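Local coordinates for glyoxalase-related enzyme (Fulvimarina pelagi, PDB 3BQX), which is of unknown function but belongs to the vicinal oxygen chelate (VOC) superfamily and is related to glyoxalases, at residues L97-P100 with A101-P104. Numbering follows the deposited sequence.
Sequences LLRP and ADAP
With CG anti to the backbone N (chi1 177°) and the chain extended as far as NE, the Arg99 side chain carries its guanidinium to Asp102, whose CG stands between its own N and carbonyl carbon (chi1 63°), which turns the carboxylate back toward the Arg99 side chain. The two side chains cross at about a right angle. The resulting salt bridge is side-on, and both nitrogens reach a single oxygen: Arg99 NE lies 2.9 Å from Asp102 OD2 in a fairly straight bond to its syn lone pair, while Arg99 NH2, at 3.3 Å from Asp102 OD2, makes a longer, more bent one. OD2 sits in the guanidinium plane, yet the carboxylate is turned 68° from it. The bridge starts at the corner in strand 96-102, an edge strand, within this chain, of a four-stranded sheet of the VOC fold; there Leu98 and Arg99 pair with the single Tyr112 of strand 109-114 as a classic beta bulge. A water donates to Asp102 OD2 (2.7 Å) and to Pro100 O (2.8 Å), tying the carboxylate to the backbone carbonyl of Pro100. Asp102 OD1 turns to Arg110 in a second salt bridge, and Arg99 also packs on Val60 of the second subunit.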
ATOM      1  N   LEU A  97      17.514  -8.214   4.029  1.00 16.46           N
ATOM      2  CA  LEU A  97      16.875  -9.518   4.130  1.00 16.15           C
ATOM      3  C   LEU A  97      16.287  -9.695   5.527  1.00 16.45           C
ATOM      4  O   LEU A  97      17.001  -9.604   6.527  1.00 17.80           O
ATOM      5  CB  LEU A  97      17.901 -10.621   3.846  1.00 15.43           C
ATOM      6  CG  LEU A  97      17.432 -12.076   3.911  1.00 17.12           C
ATOM      7  CD1 LEU A  97      16.275 -12.310   2.951  1.00 18.52           C
ATOM      8  CD2 LEU A  97      18.602 -12.987   3.565  1.00 17.74           C
ATOM      9  N   LEU A  98      14.982  -9.941   5.591  1.00 15.24           N
ATOM     10  CA  LEU A  98      14.297 -10.130   6.869  1.00 14.53           C
ATOM     11  C   LEU A  98      13.943 -11.590   7.099  1.00 15.73           C
ATOM     12  O   LEU A  98      14.004 -12.083   8.225  1.00 16.66           O
ATOM     13  CB  LEU A  98      13.024  -9.271   6.928  1.00 14.67           C
ATOM     14  CG  LEU A  98      13.213  -7.752   6.924  1.00 15.03           C
ATOM     15  CD1 LEU A  98      11.846  -7.070   6.913  1.00 17.27           C
ATOM     16  CD2 LEU A  98      14.019  -7.322   8.143  1.00 17.66           C
ATOM     17  N   ARG A  99      13.571 -12.286   6.031  1.00 15.09           N
ATOM     18  CA  ARG A  99      13.223 -13.691   6.143  1.00 16.30           C
ATOM     19  C   ARG A  99      13.487 -14.449   4.850  1.00 17.06           C
ATOM     20  O   ARG A  99      12.876 -14.167   3.822  1.00 16.02           O
ATOM     21  CB  ARG A  99      11.747 -13.852   6.533  1.00 17.23           C
ATOM     22  CG  ARG A  99      11.306 -15.302   6.607  1.00 20.09           C
ATOM     23  CD  ARG A  99       9.951 -15.460   7.274  1.00 21.76           C
ATOM     24  NE  ARG A  99       9.682 -16.869   7.550  1.00 23.17           N
ATOM     25  CZ  ARG A  99       9.007 -17.313   8.606  1.00 24.06           C
ATOM     26  NH1 ARG A  99       8.520 -16.460   9.497  1.00 24.08           N
ATOM     27  NH2 ARG A  99       8.838 -18.616   8.783  1.00 26.17           N
ATOM     28  N   PRO A 100      14.431 -15.404   4.873  1.00 16.96           N
ATOM     29  CA  PRO A 100      14.729 -16.180   3.669  1.00 17.25           C
ATOM     30  C   PRO A 100      13.464 -16.932   3.255  1.00 17.53           C
ATOM     31  O   PRO A 100      12.664 -17.329   4.103  1.00 17.71           O
ATOM     32  CB  PRO A 100      15.839 -17.117   4.133  1.00 17.10           C
ATOM     33  CG  PRO A 100      16.551 -16.297   5.157  1.00 18.55           C
ATOM     34  CD  PRO A 100      15.411 -15.686   5.938  1.00 18.55           C
ATOM     35  N   ALA A 101      13.291 -17.132   1.957  1.00 18.67           N
ATOM     36  CA  ALA A 101      12.113 -17.816   1.441  1.00 19.93           C
ATOM     37  C   ALA A 101      11.894 -19.215   2.004  1.00 21.24           C
ATOM     38  O   ALA A 101      12.804 -20.046   2.018  1.00 21.22           O
ATOM     39  CB  ALA A 101      12.183 -17.882  -0.081  1.00 18.90           C
ATOM     40  N   ASP A 102      10.675 -19.463   2.473  1.00 21.33           N
ATOM     41  CA  ASP A 102      10.289 -20.765   3.000  1.00 22.50           C
ATOM     42  C   ASP A 102       8.784 -20.914   2.816  1.00 23.14           C
ATOM     43  O   ASP A 102       8.096 -19.942   2.494  1.00 22.58           O
ATOM     44  CB  ASP A 102      10.672 -20.915   4.480  1.00 24.28           C
ATOM     45  CG  ASP A 102       9.958 -19.929   5.382  1.00 26.52           C
ATOM     46  OD1 ASP A 102       8.711 -19.887   5.360  1.00 27.31           O
ATOM     47  OD2 ASP A 102      10.648 -19.202   6.127  1.00 30.48           O
ATOM     48  N   ALA A 103       8.271 -22.123   3.015  1.00 23.23           N
ATOM     49  CA  ALA A 103       6.847 -22.379   2.840  1.00 23.36           C
ATOM     50  C   ALA A 103       5.999 -21.886   4.007  1.00 23.83           C
ATOM     51  O   ALA A 103       6.155 -22.343   5.138  1.00 25.25           O
ATOM     52  CB  ALA A 103       6.613 -23.870   2.625  1.00 23.13           C
ATOM     53  N   PRO A 104       5.093 -20.930   3.746  1.00 23.12           N
ATOM     54  CA  PRO A 104       4.220 -20.390   4.789  1.00 24.05           C
ATOM     55  C   PRO A 104       3.092 -21.386   5.035  1.00 24.49           C
ATOM     56  O   PRO A 104       2.896 -22.313   4.250  1.00 24.91           O
ATOM     57  CB  PRO A 104       3.720 -19.093   4.169  1.00 23.67           C
ATOM     58  CG  PRO A 104       3.563 -19.486   2.731  1.00 22.07           C
ATOM     59  CD  PRO A 104       4.853 -20.246   2.461  1.00 22.80           C
TER
HETATM   60  O   HOH W   1      13.242 -18.536   6.560  1.00 25.95           O